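Long-range contacts in exodeoxyribonuclease (Neisseria meningitidis, PDB 2JC5), which probably cleaves the DNA backbone at abasic sites and trims DNA ends as a metal-dependent AP endonuclease and exonuclease of the ExoA family: residues M1-S6 and S27-C33; P77-G83 and F95-G101; M84-F89 and R125-F130; R102-L108 and G141-C147. One frame throughout, in Å; residues are numbered along the deposited sequence. Where two conformers were deposited one is given.

From the N terminus, contact 1 comes first: it closes the helical loop between strands 2-8 and 31-35, in one sheet of the DNase I-like fold. Contact 2 then folds 77-83 back on 95-101 at the border of the second sheet. Contact 3 starts inside the connection between strands 79-82 and 95-100 and reaches forward to helix 117-139, so contacts 2 and 3 cross along the chain. Contact 4 pairs the strands before and after the same helix, and it crosses contact 3 as well. Contacts 1 and 4 face each other between the two sheets, with Cys33 SG 3.4 Å from Val105 CG1, while Phe130 packs on Leu108 beneath the helix and ties contact 3 to contact 4.

Contact 1: M1-S6 and S27-C33; sequences MLKIIS and SGADIVC
Ile5 and Val32 sit side by side in a parallel pair of neighbouring strands, 2-8 and 31-35, within the six-stranded sheet of the DNase I-like fold. Ile5 N donates to Ile31 O at 3.0 Å, and Ile5 O takes the N-H of Cys33 at 2.8 Å in a nearly straight bond (168°). Two residues earlier, Lys3 O takes two N-H groups, those of Asp30 and Ile31, both in its carbonyl plane. The carboxylate of Asp30 extends the pairing where the strand has not yet begun: OD2 uses its anti lone pair to accept from Lys3 N at 2.9 Å. CD1 of Leu2 lies 3.7 Å from Asp30 CB, covering the aliphatic part of the aspartate.

On the face carrying Ile5, its CD1 reaches along the sheet to the methyl of Ala29 at 3.6 Å and to Ser27. Ile4, Ser6, Ile31 and Cys33 occupy the other face, which packs on strands 103-109 and 143-147 of the second sheet. Farther out, Ser27 OG accepts from Ala29 N in an ST turn and is also bonded to Ile24 O, which ties the turn to the end of helix 20-26. Lys3 stretches out with CG anti to the backbone N (chi1 -179°), then bends at its end; NZ makes a weak bond to Ser27 O, and a water bridges the two, 2.6 Å from Lys3 NZ.

Contact 2: P77-G83 and F95-G101; sequences PDNVQIG and FVRCDFG
Pro77 CB lies over one face of the Phe100 ring in a CH-pi contact, 4.2 Å from the Phe100 centroid, and also touches Cys98 CB. Next along this face, Val80 CG2 meets Cys98 SG, and Ile82 CD1 comes to Val96 CG2 at the far end. His57 of strand 55-59 and Val71 of strand 69-73 pack against the row; Pro77, Val96, Cys98 and Phe100 are buried between the two sheets of the DNase I-like sandwich, while Ile82 lies at the exposed end. The segments are antiparallel neighbours in the second sheet: Gln81 and Arg97 form a hydrogen-bonded pair through both backbone N-H groups.

The side chains of Asn79, Gln81, Arg97 and Asp99 make the polar edge on the other face. In the conformer given, Asn79 ND2 donates to Asp99 OD2 at 2.9 Å; the bond is straight and lies in the amide plane, but meets the carboxylate from above its plane. Asp99 OD1 offers its syn lone pair to Arg97 NE, and also bonds Ser104 OG of the adjoining strand. Arg97, fully extended, carries its guanidinium past Gln81, where a water joins Arg97 NH1 to Gln81 OE1, and NH2 pairs with Glu140. At the other end Asp78 CG stands between the backbone N and carbonyl carbon (chi1 50°), which lets OD2 take Gly101 N through its syn lone pair at 2.9 Å.

Contact 3: M84-F89 and R125-F130; sequences MGIEEF and RFLDAF
Phe89 and Phe126 form a T-shaped pair where the short helix 87-90 packs on the long helix 117-139, which covers the second sheet of the DNase I-like fold. The edge of Phe126 points at the face of Phe89: the planes stand at 65°, and Phe126 CD2 rests 3.7 Å from Phe89 CG, off-centre toward the rim. Their first torsions differ. Phe89 CG is anti to its carbonyl carbon (chi1 -54°), which lays the ring alongside the long helix so that CZ reaches the backbone N of Phe126 and CE2 the methyl of Ala129. Phe126 swings its CG anti to the backbone N (chi1 -171°), carrying its ring beside the helix toward Met84.

Met84 comes to that ring from the loop before the short helix. In the conformer given, its chain runs extended through chi2 and then bends at chi3, which folds CE back to 3.4 Å from Phe126 CE2. The sulfur makes Met-aromatic contacts with Phe126 and Phe130, approaching both rings obliquely, and the methionine crosses each phenylalanine at about a right angle. Phe95 of strand 95-100 and Leu108 of strand 103-109 lie beneath this cluster.

At the outer edge Glu88, its chain extended beyond CG, comes up to Arg125 as a salt-bridge partner, though the modelled approach is too close to trust, and both residues have two conformers. Asp90 OD1 and OD2 hold the backbone N-H groups of Met84 and Gly85. Ile86 CD1 reaches Ala129 CB at 3.6 Å.

Contact 4: R102-L108 and G141-C147; sequences RLSVISL and GRDIVVC
Arg102 and Arg142 cross obliquely, their guanidinium planes 70° apart, and each lays a face against the other residue. Arg142 CG sits over the Arg102 guanidinium, 3.3 Å from Arg102 NH1, while the Arg142 guanidinium covers the carbonyl carbon of Arg102. A water in both planes accepts from the two NH1 atoms, which probably eases the approach of like charges. The bend of Arg142 at chi3 (54°) turns its head back over the strand, where NH2 donates to Ser104 OG at 2.9 Å, the oxygen lying 23° out of the guanidinium plane; NE bonds the same oxygen weakly. Ser104 OG is also bonded to Arg97 NH2, and Arg142 NH2 reaches Gly101 O, so the bonds tie this strand end to the turn at Gly101 and to strand 95-100.

Farther along the same face, Ile106 and Val146 lie side by side, with Ile106 CD1 3.8 Å from Val146 CG2 in the conformer given. Ile144 CG2 also approaches Ile106 CD1, at 4.2 Å, and Met137 of helix 117-139 packs on Ile106 and Ile144. The reverse face, with Val105, Val145 and Cys147, meets strands 2-8 and 31-35 of the other sheet.

The ladder of backbone bonds ends at Leu108 N, which donates to Cys147 O at 2.9 Å. Two parallel strands joined through helix 117-139 make a beta-alpha-beta crossover in the DNase I-like fold.

Contact 1: M1-S6 and S27-C33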
# COMPACT_ATOMS: atom_id res chain seq x y z
N MET A 1 -9.55 -16.48 -9.10
CA MET A 1 -8.90 -16.10 -7.80
C MET A 1 -9.29 -14.66 -7.45
O MET A 1 -9.65 -13.88 -8.33
CB MET A 1 -7.36 -16.17 -7.91
CG MET A 1 -6.77 -17.50 -8.37
SD MET A 1 -6.70 -18.74 -7.07
CE MET A 1 -8.38 -19.34 -7.13
N LEU A 2 -9.22 -14.32 -6.16
CA LEU A 2 -9.36 -12.93 -5.72
C LEU A 2 -8.04 -12.21 -6.00
O LEU A 2 -7.01 -12.59 -5.44
CB LEU A 2 -9.63 -12.86 -4.23
CG LEU A 2 -9.65 -11.48 -3.56
CD1 LEU A 2 -10.90 -10.77 -4.01
CD2 LEU A 2 -9.57 -11.59 -2.03
N LYS A 3 -8.07 -11.19 -6.85
CA LYS A 3 -6.87 -10.46 -7.22
C LYS A 3 -6.94 -9.09 -6.57
O LYS A 3 -7.88 -8.32 -6.80
CB LYS A 3 -6.79 -10.37 -8.75
CG LYS A 3 -5.58 -9.66 -9.28
CD LYS A 3 -5.57 -9.55 -10.80
CE LYS A 3 -5.39 -10.90 -11.44
NZ LYS A 3 -4.39 -10.83 -12.52
N ILE A 4 -5.95 -8.80 -5.73
CA ILE A 4 -5.85 -7.53 -5.03
C ILE A 4 -4.60 -6.81 -5.50
O ILE A 4 -3.54 -7.40 -5.53
CB ILE A 4 -5.79 -7.69 -3.50
CG1 ILE A 4 -7.03 -8.42 -2.98
CG2 ILE A 4 -5.68 -6.31 -2.87
CD1 ILE A 4 -7.05 -8.70 -1.48
N ILE A 5 -4.75 -5.54 -5.91
CA ILE A 5 -3.64 -4.74 -6.42
C ILE A 5 -3.43 -3.58 -5.48
O ILE A 5 -4.41 -2.93 -5.10
CB ILE A 5 -3.91 -4.23 -7.84
CG1 ILE A 5 -4.09 -5.45 -8.77
CG2 ILE A 5 -2.78 -3.30 -8.31
CD1 ILE A 5 -4.15 -5.12 -10.26
N SER A 6 -2.17 -3.34 -5.11
CA SER A 6 -1.80 -2.17 -4.32
C SER A 6 -0.94 -1.27 -5.21
O SER A 6 0.05 -1.74 -5.76
CB SER A 6 -1.03 -2.58 -3.08
OG SER A 6 -0.82 -1.47 -2.21
N SER A 27 -6.40 -5.41 -15.76
CA SER A 27 -5.70 -6.21 -14.80
C SER A 27 -6.56 -7.34 -14.26
O SER A 27 -6.02 -8.28 -13.68
CB SER A 27 -5.28 -5.35 -13.62
OG SER A 27 -6.41 -4.96 -12.86
N GLY A 28 -7.88 -7.22 -14.37
CA GLY A 28 -8.78 -8.20 -13.77
C GLY A 28 -8.90 -8.10 -12.27
O GLY A 28 -9.48 -8.98 -11.64
N ALA A 29 -8.37 -7.03 -11.68
CA ALA A 29 -8.43 -6.87 -10.23
C ALA A 29 -9.86 -6.85 -9.70
O ALA A 29 -10.73 -6.17 -10.26
CB ALA A 29 -7.73 -5.58 -9.80
N ASP A 30 -10.06 -7.54 -8.59
CA ASP A 30 -11.27 -7.47 -7.80
C ASP A 30 -11.28 -6.27 -6.86
O ASP A 30 -12.33 -5.65 -6.64
CB ASP A 30 -11.46 -8.74 -7.00
CG ASP A 30 -11.63 -9.94 -7.89
OD1 ASP A 30 -12.74 -10.06 -8.46
OD2 ASP A 30 -10.66 -10.71 -8.06
N ILE A 31 -10.11 -5.95 -6.31
CA ILE A 31 -9.93 -4.84 -5.38
C ILE A 31 -8.64 -4.13 -5.73
O ILE A 31 -7.63 -4.79 -5.98
CB ILE A 31 -9.86 -5.32 -3.91
CG1 ILE A 31 -11.15 -6.07 -3.53
CG2 ILE A 31 -9.66 -4.13 -2.97
CD1 ILE A 31 -11.08 -6.79 -2.22
N VAL A 32 -8.69 -2.80 -5.79
CA VAL A 32 -7.52 -1.97 -6.07
C VAL A 32 -7.40 -0.97 -4.93
O VAL A 32 -8.32 -0.18 -4.68
CB VAL A 32 -7.61 -1.26 -7.44
CG1 VAL A 32 -6.34 -0.42 -7.72
CG2 VAL A 32 -7.79 -2.29 -8.54
N CYS A 33 -6.28 -1.03 -4.22
CA CYS A 33 -5.97 -0.09 -3.18
C CYS A 33 -4.97 0.87 -3.74
O CYS A 33 -3.90 0.44 -4.20
CB CYS A 33 -5.37 -0.81 -1.99
SG CYS A 33 -6.51 -1.91 -1.20
O HOH W 1 -10.20 -12.10 -10.27
O HOH W 2 -12.90 -12.85 -8.16
O HOH W 3 -3.20 -8.63 -13.07

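Contact 2: P77-G83 and F95-G101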
# COMPACT_ATOMS: atom_id res chain seq x y z
N PRO A 77 -18.73 -3.11 -0.29
CA PRO A 77 -18.39 -3.47 1.07
C PRO A 77 -19.60 -3.34 1.98
O PRO A 77 -20.48 -2.51 1.75
CB PRO A 77 -17.30 -2.48 1.45
CG PRO A 77 -17.33 -1.41 0.47
CD PRO A 77 -18.07 -1.87 -0.74
N ASP A 78 -19.66 -4.18 2.99
CA ASP A 78 -20.76 -4.04 3.94
C ASP A 78 -20.45 -3.13 5.11
O ASP A 78 -21.34 -2.75 5.85
CB ASP A 78 -21.27 -5.39 4.41
CG ASP A 78 -20.20 -6.27 4.87
OD1 ASP A 78 -19.47 -5.84 5.78
OD2 ASP A 78 -20.10 -7.39 4.33
N ASN A 79 -19.18 -2.73 5.22
CA ASN A 79 -18.75 -1.79 6.23
C ASN A 79 -17.50 -1.09 5.72
O ASN A 79 -16.70 -1.69 5.00
CB ASN A 79 -18.46 -2.52 7.54
CG ASN A 79 -18.10 -1.58 8.66
OD1 ASN A 79 -18.88 -0.69 9.00
ND2 ASN A 79 -16.92 -1.77 9.24
N VAL A 80 -17.38 0.19 6.07
CA VAL A 80 -16.24 1.01 5.65
C VAL A 80 -15.78 1.87 6.83
O VAL A 80 -16.61 2.47 7.52
CB VAL A 80 -16.61 1.92 4.46
CG1 VAL A 80 -15.46 2.88 4.09
CG2 VAL A 80 -17.02 1.09 3.25
N GLN A 81 -14.47 1.88 7.09
CA GLN A 81 -13.87 2.77 8.05
C GLN A 81 -12.99 3.77 7.32
O GLN A 81 -12.04 3.40 6.62
CB GLN A 81 -13.05 1.97 9.06
CG GLN A 81 -12.42 2.79 10.16
CD GLN A 81 -11.49 2.01 11.04
OE1 GLN A 81 -11.60 0.80 11.13
NE2 GLN A 81 -10.54 2.71 11.66
N ILE A 82 -13.30 5.05 7.51
CA ILE A 82 -12.54 6.15 6.92
C ILE A 82 -11.66 6.73 8.02
O ILE A 82 -12.14 7.31 9.00
CB ILE A 82 -13.46 7.26 6.38
CG1 ILE A 82 -14.45 6.68 5.38
CG2 ILE A 82 -12.65 8.39 5.74
CD1 ILE A 82 -13.86 6.11 4.11
N GLY A 83 -10.35 6.56 7.88
CA GLY A 83 -9.42 7.04 8.86
C GLY A 83 -9.24 6.12 10.04
O GLY A 83 -10.02 5.19 10.26
N PHE A 95 -5.55 6.26 5.57
CA PHE A 95 -6.08 4.94 5.94
C PHE A 95 -7.55 4.81 5.58
O PHE A 95 -8.37 5.63 6.00
CB PHE A 95 -5.90 4.75 7.45
CG PHE A 95 -6.42 3.44 8.00
CD1 PHE A 95 -7.76 3.26 8.26
CD2 PHE A 95 -5.54 2.40 8.31
CE1 PHE A 95 -8.23 2.03 8.77
CE2 PHE A 95 -6.01 1.19 8.83
CZ PHE A 95 -7.36 1.02 9.06
N VAL A 96 -7.86 3.77 4.79
CA VAL A 96 -9.25 3.37 4.51
C VAL A 96 -9.33 1.87 4.66
O VAL A 96 -8.44 1.15 4.21
CB VAL A 96 -9.73 3.77 3.10
CG1 VAL A 96 -11.08 3.09 2.73
CG2 VAL A 96 -9.82 5.26 2.99
N ARG A 97 -10.40 1.40 5.28
CA ARG A 97 -10.65 -0.03 5.47
C ARG A 97 -12.01 -0.39 4.92
O ARG A 97 -13.00 0.25 5.26
CB ARG A 97 -10.61 -0.38 6.94
CG ARG A 97 -11.01 -1.81 7.25
CD ARG A 97 -10.87 -2.16 8.71
NE ARG A 97 -11.43 -3.48 8.99
CZ ARG A 97 -11.21 -4.18 10.10
NH1 ARG A 97 -10.42 -3.74 11.06
NH2 ARG A 97 -11.77 -5.38 10.23
N CYS A 98 -12.06 -1.42 4.09
CA CYS A 98 -13.32 -1.94 3.55
C CYS A 98 -13.50 -3.39 3.94
O CYS A 98 -12.59 -4.21 3.78
CB CYS A 98 -13.36 -1.78 2.05
SG CYS A 98 -13.49 -0.08 1.52
N ASP A 99 -14.69 -3.71 4.46
CA ASP A 99 -15.04 -5.06 4.91
C ASP A 99 -16.04 -5.72 3.95
O ASP A 99 -17.00 -5.08 3.49
CB ASP A 99 -15.67 -5.03 6.30
CG ASP A 99 -14.77 -4.46 7.37
OD1 ASP A 99 -13.54 -4.41 7.17
OD2 ASP A 99 -15.32 -4.06 8.42
N PHE A 100 -15.80 -6.99 3.67
CA PHE A 100 -16.65 -7.80 2.82
C PHE A 100 -16.85 -9.12 3.55
O PHE A 100 -16.00 -10.01 3.47
CB PHE A 100 -16.01 -8.08 1.46
CG PHE A 100 -15.46 -6.86 0.78
CD1 PHE A 100 -14.19 -6.40 1.08
CD2 PHE A 100 -16.20 -6.18 -0.18
CE1 PHE A 100 -13.66 -5.27 0.45
CE2 PHE A 100 -15.68 -5.06 -0.82
CZ PHE A 100 -14.42 -4.61 -0.53
N GLY A 101 -17.93 -9.25 4.30
CA GLY A 101 -18.08 -10.40 5.17
C GLY A 101 -16.90 -10.44 6.13
O GLY A 101 -16.60 -9.44 6.77
O HOH W 4 -18.38 -7.39 7.27
O HOH W 5 -9.49 -1.06 11.52

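Contact 3: M84-F89 and R125-F130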
# COMPACT_ATOMS: atom_id res chain seq x y z
N MET A 84 -8.22 6.44 10.83
CA MET A 84 -7.82 5.69 12.02
C MET A 84 -8.41 6.23 13.32
O MET A 84 -8.30 5.60 14.39
CB MET A 84 -6.30 5.76 12.14
CG MET A 84 -5.61 5.12 10.98
SD MET A 84 -3.85 4.98 11.25
CE MET A 84 -3.37 6.70 11.32
N GLY A 85 -9.03 7.41 13.26
CA GLY A 85 -9.52 8.08 14.48
C GLY A 85 -8.45 8.85 15.24
O GLY A 85 -8.63 9.21 16.40
N ILE A 86 -7.31 9.08 14.59
CA ILE A 86 -6.25 9.90 15.15
C ILE A 86 -6.16 11.13 14.29
O ILE A 86 -5.73 11.05 13.14
CB ILE A 86 -4.92 9.14 15.22
CG1 ILE A 86 -5.10 7.81 15.96
CG2 ILE A 86 -3.87 10.03 15.86
CD1 ILE A 86 -3.89 6.91 15.91
N GLU A 87 -6.58 12.26 14.83
CA GLU A 87 -6.72 13.48 14.06
C GLU A 87 -5.45 13.86 13.31
O GLU A 87 -5.52 14.18 12.11
CB GLU A 87 -7.16 14.64 14.97
CG GLU A 87 -7.26 15.96 14.27
N GLU A 88 -4.30 13.80 14.00
CA GLU A 88 -3.02 14.22 13.42
C GLU A 88 -2.76 13.54 12.07
O GLU A 88 -2.27 14.17 11.14
CB GLU A 88 -1.84 13.91 14.37
CG GLU A 88 -0.52 14.50 13.89
CD GLU A 88 0.68 14.12 14.73
OE1 GLU A 88 0.52 13.59 15.86
OE2 GLU A 88 1.81 14.37 14.25
N PHE A 89 -3.06 12.25 11.99
CA PHE A 89 -2.76 11.48 10.80
C PHE A 89 -3.93 11.50 9.83
O PHE A 89 -3.74 11.55 8.61
CB PHE A 89 -2.41 10.04 11.19
CG PHE A 89 -1.32 9.94 12.23
CD1 PHE A 89 -0.12 10.61 12.08
CD2 PHE A 89 -1.48 9.14 13.35
CE1 PHE A 89 0.89 10.52 13.06
CE2 PHE A 89 -0.47 9.04 14.32
CZ PHE A 89 0.70 9.73 14.16
N ARG A 125 6.06 8.53 15.06
CA ARG A 125 4.81 8.57 15.82
C ARG A 125 3.70 7.75 15.14
O ARG A 125 2.90 7.09 15.80
CB ARG A 125 4.39 10.02 16.08
CG ARG A 125 5.34 10.72 17.05
CD ARG A 125 4.76 11.99 17.61
NE ARG A 125 4.67 13.04 16.60
CZ ARG A 125 3.57 13.40 15.94
NH1 ARG A 125 2.41 12.79 16.15
NH2 ARG A 125 3.63 14.39 15.05
N PHE A 126 3.65 7.77 13.81
CA PHE A 126 2.70 6.93 13.09
C PHE A 126 2.94 5.43 13.33
O PHE A 126 2.02 4.66 13.60
CB PHE A 126 2.78 7.23 11.61
CG PHE A 126 1.69 6.59 10.79
CD1 PHE A 126 1.74 5.25 10.45
CD2 PHE A 126 0.62 7.34 10.38
CE1 PHE A 126 0.72 4.66 9.72
CE2 PHE A 126 -0.40 6.78 9.63
CZ PHE A 126 -0.34 5.43 9.30
N LEU A 127 4.20 5.03 13.25
CA LEU A 127 4.55 3.65 13.54
C LEU A 127 4.05 3.23 14.92
O LEU A 127 3.53 2.14 15.10
CB LEU A 127 6.06 3.42 13.44
CG LEU A 127 6.80 3.64 12.10
CD1 LEU A 127 8.21 3.01 12.15
CD2 LEU A 127 6.00 3.15 10.91
N ASP A 128 4.24 4.10 15.92
CA ASP A 128 3.85 3.75 17.28
C ASP A 128 2.35 3.71 17.47
O ASP A 128 1.85 2.91 18.26
CB ASP A 128 4.48 4.72 18.28
CG ASP A 128 5.98 4.57 18.39
OD1 ASP A 128 6.50 3.46 18.12
OD2 ASP A 128 6.66 5.55 18.77
N ALA A 129 1.62 4.57 16.76
CA ALA A 129 0.15 4.57 16.82
C ALA A 129 -0.46 3.43 16.03
O ALA A 129 -1.52 2.93 16.38
CB ALA A 129 -0.42 5.91 16.33
N PHE A 130 0.19 3.04 14.94
CA PHE A 130 -0.37 2.03 14.06
C PHE A 130 -0.07 0.61 14.54
O PHE A 130 -0.87 -0.28 14.32
CB PHE A 130 0.14 2.26 12.63
CG PHE A 130 -0.57 1.46 11.58
CD1 PHE A 130 -1.96 1.50 11.48
CD2 PHE A 130 0.13 0.70 10.66
CE1 PHE A 130 -2.63 0.79 10.51
CE2 PHE A 130 -0.57 -0.02 9.66
CZ PHE A 130 -1.93 0.02 9.61

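Contact 4: R102-L108 and G141-C147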
# COMPACT_ATOMS: atom_id res chain seq x y z
N ARG A 102 -16.18 -11.55 6.15
CA ARG A 102 -15.04 -11.73 7.03
C ARG A 102 -13.70 -11.27 6.45
O ARG A 102 -12.68 -11.45 7.09
CB ARG A 102 -14.98 -13.19 7.47
CG ARG A 102 -16.13 -13.58 8.39
CD ARG A 102 -15.97 -12.99 9.78
NE ARG A 102 -14.90 -13.70 10.48
CZ ARG A 102 -14.51 -13.45 11.73
NH1 ARG A 102 -15.02 -12.43 12.40
NH2 ARG A 102 -13.55 -14.17 12.27
N LEU A 103 -13.74 -10.72 5.24
CA LEU A 103 -12.56 -10.13 4.59
C LEU A 103 -12.49 -8.64 4.88
O LEU A 103 -13.49 -7.93 4.77
CB LEU A 103 -12.63 -10.35 3.07
CG LEU A 103 -11.50 -9.75 2.22
CD1 LEU A 103 -10.18 -10.41 2.55
CD2 LEU A 103 -11.84 -9.86 0.76
N SER A 104 -11.29 -8.16 5.18
CA SER A 104 -11.04 -6.72 5.25
C SER A 104 -9.82 -6.41 4.43
O SER A 104 -8.82 -7.12 4.48
CB SER A 104 -10.82 -6.25 6.67
OG SER A 104 -11.95 -6.49 7.49
N VAL A 105 -9.92 -5.34 3.66
CA VAL A 105 -8.77 -4.82 2.93
C VAL A 105 -8.58 -3.35 3.26
O VAL A 105 -9.54 -2.56 3.25
CB VAL A 105 -8.95 -5.03 1.43
CG1 VAL A 105 -7.74 -4.53 0.67
CG2 VAL A 105 -9.21 -6.49 1.13
N ILE A 106 -7.32 -3.00 3.54
CA ILE A 106 -6.93 -1.65 3.88
C ILE A 106 -6.05 -1.09 2.79
O ILE A 106 -5.29 -1.82 2.13
CB ILE A 106 -6.18 -1.63 5.22
CG1 ILE A 106 -7.19 -1.87 6.35
CG2 ILE A 106 -5.39 -0.33 5.43
CD1 ILE A 106 -6.66 -2.62 7.51
N SER A 107 -6.19 0.21 2.56
CA SER A 107 -5.23 0.97 1.78
C SER A 107 -4.55 1.95 2.75
O SER A 107 -5.24 2.76 3.39
CB SER A 107 -5.89 1.74 0.66
OG SER A 107 -4.86 2.33 -0.13
N LEU A 108 -3.22 1.86 2.83
CA LEU A 108 -2.40 2.57 3.80
C LEU A 108 -1.32 3.36 3.09
O LEU A 108 -0.62 2.82 2.25
CB LEU A 108 -1.71 1.56 4.72
CG LEU A 108 -0.66 2.12 5.69
CD1 LEU A 108 -1.28 2.94 6.79
CD2 LEU A 108 0.18 0.99 6.30
N GLY A 141 -9.26 -12.21 14.26
CA GLY A 141 -9.50 -13.54 13.72
C GLY A 141 -10.15 -13.57 12.35
O GLY A 141 -10.58 -14.62 11.89
N ARG A 142 -10.23 -12.39 11.73
CA ARG A 142 -10.78 -12.22 10.39
C ARG A 142 -9.66 -12.30 9.36
O ARG A 142 -8.47 -12.34 9.70
CB ARG A 142 -11.40 -10.81 10.28
CG ARG A 142 -12.63 -10.58 11.12
CD ARG A 142 -13.01 -9.10 11.07
NE ARG A 142 -13.16 -8.65 9.71
CZ ARG A 142 -14.28 -8.64 9.02
NH1 ARG A 142 -15.42 -9.05 9.58
NH2 ARG A 142 -14.27 -8.24 7.78
N ASP A 143 -10.04 -12.30 8.09
CA ASP A 143 -9.07 -12.33 7.00
C ASP A 143 -8.78 -10.90 6.59
O ASP A 143 -9.67 -10.20 6.15
CB ASP A 143 -9.66 -13.10 5.85
CG ASP A 143 -10.03 -14.50 6.24
OD1 ASP A 143 -9.20 -15.21 6.85
OD2 ASP A 143 -11.19 -14.90 5.95
N ILE A 144 -7.53 -10.47 6.72
CA ILE A 144 -7.19 -9.07 6.47
C ILE A 144 -5.97 -8.93 5.59
O ILE A 144 -4.96 -9.63 5.79
CB ILE A 144 -6.96 -8.29 7.78
CG1 ILE A 144 -8.14 -8.47 8.73
CG2 ILE A 144 -6.75 -6.78 7.48
CD1 ILE A 144 -7.99 -7.79 10.05
N VAL A 145 -6.06 -8.04 4.60
CA VAL A 145 -4.92 -7.63 3.79
C VAL A 145 -4.71 -6.14 4.02
O VAL A 145 -5.60 -5.36 3.71
CB VAL A 145 -5.13 -7.91 2.30
CG1 VAL A 145 -3.87 -7.54 1.48
CG2 VAL A 145 -5.49 -9.38 2.08
N VAL A 146 -3.53 -5.78 4.53
CA VAL A 146 -3.15 -4.37 4.65
C VAL A 146 -2.22 -4.05 3.48
O VAL A 146 -1.04 -4.45 3.48
CB VAL A 146 -2.47 -4.06 6.01
CG1 VAL A 146 -2.21 -2.56 6.15
CG2 VAL A 146 -3.35 -4.55 7.17
N CYS A 147 -2.78 -3.39 2.47
CA CYS A 147 -2.07 -2.97 1.29
C CYS A 147 -1.52 -1.58 1.47
O CYS A 147 -2.20 -0.71 1.99
CB CYS A 147 -3.00 -2.87 0.09
SG CYS A 147 -3.62 -4.38 -0.55
O HOH W 6 -16.91 -10.30 11.61